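Local atomic coordinates of EreC (Klebsiella pneumoniae, PDB entry 6XCQ), a protein that probably hydrolyses the macrolactone ester of erythromycin and related macrolide antibiotics, inactivating them and so contributing to resistance. Residues 231-234 with 235-239; 179-182 with 183-186. The protein carries 1 engineered substitution. One frame throughout, in Å; residues are numbered along the deposited sequence. Where two conformers were deposited one is given.

How the contacts relate
Following the chain from the N terminus, contact 2 comes first, at residues 179-186: the loop after helix 164-177 turns into the start of helix 182-191. Contact 1, at 231-239, follows where helix 212-231 ends and the short helix 233-236 leads on towards helix 244-267. Each joins adjacent segments, so neither closes a long loop, and the two lie in series without nesting or crossing. The centres of contact 1 and contact 2 are about 17 Å apart; the nearest atoms of contact 1 and contact 2 are about 7 Å apart, with no touch. Helix 212-231 connects them indirectly: its Leu-225 and Arg-228 pack against Ile-181 of contact 2, and its end runs into contact 1.

Contact 1: residues 231-234 with 235-239; sequences SLAP and VLKKH
Val-235 turns its amide back onto Leu-232: Val-235 N donates to Leu-232 O over 3.0 Å. The bond is bent, 132° at the hydrogen, and the donor stands above the carbonyl plane. Pro-234, just before it, has no N-H, and in the first turn none of these bonds calls for one. Leu-236 supplies a second donor to the same oxygen, Leu-236 N to Leu-232 O 3.0 Å, and here the angle opens to 162°, much closer to straight. With its CG opposite the carbonyl carbon and beside the backbone N (chi1 -60°), the Leu-236 side chain folds back along the helix, putting CD1 3.6 Å from Leu-232 CB. Phe-245 of helix 244-267 packs against Leu-236, Ala-233 and Lys-237.

Lys-237 N continues the pattern with a 3.0 Å bond to Ala-233 O, although Lys-237 itself is the first residue to leave helical backbone angles. Its extended aliphatic chain runs alongside Ala-233: CG passes 3.3 Å from Ala-233 O, and CE comes to 4.1 Å from Ala-233 CB. Lys-238 N then bonds to Val-235 O. Main-chain bonds, mixing three- and four-residue spacings, therefore hold this brief helix. No side-chain hydrogen bond or salt bridge crosses the contact; the side chains add apolar touches and the approach of the Lys-237 chain to a carbonyl oxygen.

Contact 2: residues 179-182 with 183-186; sequences HLIK and PHVD
Lys-182 reaches Asp-186 through a chain bent twice: CG leaves opposite the backbone N (chi1 172°), and the bends at chi2 (119°) and chi4 (55°) bring the ammonium round. Lys-182 NZ meets Asp-186 OD2 at 2.7 Å, a hydrogen-bonded salt bridge on the syn lone pair, the side facing OD1, and the two side chains meet at a slant. Asp-186 OD2 also lies 2.9 Å from Lys-182 O; two acceptors share no hydrogen there, and the lysine charge probably offsets their closeness. Asp-186 N donates to Lys-182 O at 3.0 Å.

On another side of the turn, Ile-181 and His-184 run side by side, Ile-181 CG1 3.8 Å from His-184 CB. Both pack on Leu-225 of helix 212-231, and His-184 NE2 bonds to Gly-221 O of that helix. A water accepts from His-184 N (3.0 Å) and donates to Leu-180 O (3.1 Å), linking the 3-10 segment to the first turn of the helix. Val-185 N bonds to Ile-181 O at 3.2 Å.

With Ile-181 at the N-cap and Pro-183 in the first turn, this is a helix N-terminus entered from a 3-10 segment, with an i to i+4 salt bridge between Lys-182 and Asp-186.

Contact 1: residues 231-234 with 235-239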
loop_
_atom_site.group_PDB
_atom_site.type_symbol
_atom_site.label_atom_id
_atom_site.label_comp_id
_atom_site.label_asym_id
_atom_site.label_seq_id
_atom_site.Cartn_x
_atom_site.Cartn_y
_atom_site.Cartn_z
ATOM N N SER A 231 2.790 -2.530 -29.313
ATOM C CA SER A 231 3.293 -2.616 -30.680
ATOM C C SER A 231 3.210 -1.271 -31.395
ATOM O O SER A 231 4.029 -0.996 -32.284
ATOM C CB SER A 231 2.527 -3.695 -31.452
ATOM O OG SER A 231 1.291 -3.209 -31.947
ATOM N N LEU A 232 2.258 -0.416 -31.018
ATOM C CA LEU A 232 2.077 0.877 -31.671
ATOM C C LEU A 232 2.779 2.020 -30.956
ATOM O O LEU A 232 2.626 3.178 -31.374
ATOM C CB LEU A 232 0.579 1.203 -31.798
ATOM C CG LEU A 232 -0.178 0.215 -32.690
ATOM C CD1 LEU A 232 -1.661 0.560 -32.752
ATOM C CD2 LEU A 232 0.435 0.167 -34.112
ATOM N N ALA A 233 3.543 1.730 -29.904
ATOM C CA ALA A 233 4.139 2.791 -29.096
ATOM C C ALA A 233 4.869 3.855 -29.907
ATOM O O ALA A 233 4.693 5.048 -29.602
ATOM C CB ALA A 233 5.087 2.178 -28.045
ATOM N N PRO A 234 5.683 3.529 -30.918
ATOM C CA PRO A 234 6.422 4.601 -31.602
ATOM C C PRO A 234 5.506 5.624 -32.258
ATOM O O PRO A 234 5.869 6.804 -32.334
ATOM C CB PRO A 234 7.270 3.843 -32.633
ATOM C CG PRO A 234 7.409 2.477 -32.057
ATOM C CD PRO A 234 6.083 2.202 -31.411
ATOM N N VAL A 235 4.325 5.208 -32.707
ATOM C CA VAL A 235 3.386 6.150 -33.308
ATOM C C VAL A 235 2.573 6.866 -32.233
ATOM O O VAL A 235 2.351 8.080 -32.311
ATOM C CB VAL A 235 2.489 5.410 -34.316
ATOM C CG1 VAL A 235 1.343 6.301 -34.774
ATOM C CG2 VAL A 235 3.322 4.943 -35.509
ATOM N N LEU A 236 2.133 6.142 -31.200
ATOM C CA LEU A 236 1.218 6.731 -30.225
ATOM C C LEU A 236 1.915 7.706 -29.291
ATOM O O LEU A 236 1.236 8.508 -28.633
ATOM C CB LEU A 236 0.505 5.633 -29.419
ATOM C CG LEU A 236 -0.337 4.673 -30.282
ATOM C CD1 LEU A 236 -0.918 3.546 -29.459
ATOM C CD2 LEU A 236 -1.436 5.387 -31.073
ATOM N N LYS A 237 3.247 7.655 -29.220
ATOM C CA LYS A 237 4.047 8.617 -28.472
ATOM C C LYS A 237 4.247 9.939 -29.210
ATOM O O LYS A 237 4.994 10.787 -28.713
ATOM C CB LYS A 237 5.415 8.023 -28.133
ATOM C CG LYS A 237 5.401 6.977 -27.030
ATOM C CD LYS A 237 6.827 6.426 -26.870
ATOM C CE LYS A 237 6.868 5.202 -25.974
ATOM N NZ LYS A 237 8.231 4.603 -25.923
ATOM N N LYS A 238 3.609 10.135 -30.361
ATOM C CA LYS A 238 3.718 11.409 -31.067
ATOM C C LYS A 238 3.281 12.574 -30.170
ATOM O O LYS A 238 2.495 12.409 -29.233
ATOM C CB LYS A 238 2.880 11.383 -32.343
ATOM C CG LYS A 238 1.381 11.250 -32.100
ATOM C CD LYS A 238 0.598 11.399 -33.391
ATOM C CE LYS A 238 0.005 10.085 -33.831
ATOM N NZ LYS A 238 -0.702 10.211 -35.126
ATOM N N HIS A 239 3.793 13.770 -30.485
ATOM C CA HIS A 239 3.687 14.898 -29.557
ATOM C C HIS A 239 2.240 15.275 -29.274
ATOM O O HIS A 239 1.887 15.589 -28.130
ATOM C CB HIS A 239 4.443 16.115 -30.100
ATOM C CG HIS A 239 4.233 17.370 -29.301
ATOM N ND1 HIS A 239 5.061 17.741 -28.261
ATOM C CD2 HIS A 239 3.288 18.340 -29.389
ATOM C CE1 HIS A 239 4.634 18.880 -27.743
ATOM N NE2 HIS A 239 3.556 19.262 -28.405
#

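Contact 2: residues 179-182 with 183-186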
loop_
_atom_site.group_PDB
_atom_site.type_symbol
_atom_site.label_atom_id
_atom_site.label_comp_id
_atom_site.label_asym_id
_atom_site.label_seq_id
_atom_site.Cartn_x
_atom_site.Cartn_y
_atom_site.Cartn_z
ATOM N N HIS A 179 -8.788 5.030 -32.002
ATOM C CA HIS A 179 -10.224 4.767 -32.040
ATOM C C HIS A 179 -10.562 3.413 -32.654
ATOM O O HIS A 179 -11.632 2.869 -32.359
ATOM C CB HIS A 179 -10.949 5.883 -32.804
ATOM C CG HIS A 179 -12.431 5.882 -32.598
ATOM N ND1 HIS A 179 -13.277 5.028 -33.273
ATOM C CD2 HIS A 179 -13.220 6.620 -31.778
ATOM C CE1 HIS A 179 -14.521 5.241 -32.884
ATOM N NE2 HIS A 179 -14.515 6.205 -31.980
ATOM N N LEU A 180 -9.658 2.842 -33.458
ATOM C CA LEU A 180 -9.886 1.529 -34.062
ATOM C C LEU A 180 -10.175 0.452 -33.026
ATOM O O LEU A 180 -10.855 -0.532 -33.333
ATOM C CB LEU A 180 -8.670 1.110 -34.888
ATOM C CG LEU A 180 -8.436 1.863 -36.199
ATOM C CD1 LEU A 180 -7.050 1.543 -36.761
ATOM C CD2 LEU A 180 -9.536 1.531 -37.186
ATOM N N ILE A 181 -9.652 0.589 -31.810
ATOM C CA ILE A 181 -9.817 -0.448 -30.798
ATOM C C ILE A 181 -10.825 -0.037 -29.726
ATOM O O ILE A 181 -10.988 -0.739 -28.720
ATOM C CB ILE A 181 -8.454 -0.852 -30.192
ATOM C CG1 ILE A 181 -8.504 -2.276 -29.630
ATOM C CG2 ILE A 181 -7.976 0.145 -29.125
ATOM C CD1 ILE A 181 -8.274 -3.348 -30.658
ATOM N N LYS A 182 -11.534 1.073 -29.932
ATOM C CA LYS A 182 -12.548 1.497 -28.969
ATOM C C LYS A 182 -13.724 0.533 -28.822
ATOM O O LYS A 182 -14.225 0.396 -27.691
ATOM C CB LYS A 182 -13.051 2.896 -29.339
ATOM C CG LYS A 182 -14.245 3.372 -28.525
ATOM C CD LYS A 182 -13.929 4.635 -27.743
ATOM C CE LYS A 182 -15.197 5.382 -27.366
ATOM N NZ LYS A 182 -16.164 4.531 -26.620
ATOM N N PRO A 183 -14.236 -0.126 -29.870
ATOM C CA PRO A 183 -15.303 -1.115 -29.623
ATOM C C PRO A 183 -14.856 -2.233 -28.694
ATOM O O PRO A 183 -15.625 -2.691 -27.841
ATOM C CB PRO A 183 -15.626 -1.647 -31.026
ATOM C CG PRO A 183 -15.145 -0.603 -31.961
ATOM C CD PRO A 183 -13.963 0.034 -31.312
ATOM N N HIS A 184 -13.611 -2.677 -28.853
ATOM C CA HIS A 184 -13.052 -3.728 -28.013
ATOM C C HIS A 184 -12.982 -3.290 -26.550
ATOM O O HIS A 184 -13.322 -4.068 -25.653
ATOM C CB HIS A 184 -11.680 -4.111 -28.577
ATOM C CG HIS A 184 -10.992 -5.225 -27.850
ATOM N ND1 HIS A 184 -11.133 -6.548 -28.208
ATOM C CD2 HIS A 184 -10.119 -5.208 -26.814
ATOM C CE1 HIS A 184 -10.395 -7.301 -27.409
ATOM N NE2 HIS A 184 -9.767 -6.511 -26.556
ATOM N N VAL A 185 -12.574 -2.040 -26.287
ATOM C CA VAL A 185 -12.561 -1.531 -24.913
ATOM C C VAL A 185 -13.974 -1.476 -24.349
ATOM O O VAL A 185 -14.197 -1.757 -23.162
ATOM C CB VAL A 185 -11.883 -0.146 -24.844
ATOM C CG1 VAL A 185 -12.112 0.515 -23.467
ATOM C CG2 VAL A 185 -10.402 -0.254 -25.137
ATOM N N ASP A 186 -14.947 -1.107 -25.184
ATOM C CA ASP A 186 -16.320 -0.968 -24.708
ATOM C C ASP A 186 -16.956 -2.330 -24.457
ATOM O O ASP A 186 -17.740 -2.491 -23.514
ATOM C CB ASP A 186 -17.137 -0.157 -25.712
ATOM C CG ASP A 186 -16.745 1.305 -25.722
ATOM O OD1 ASP A 186 -16.604 1.896 -24.630
ATOM O OD2 ASP A 186 -16.575 1.868 -26.818
HETATM O O HOH W 1 -12.319 -2.707 -31.608
#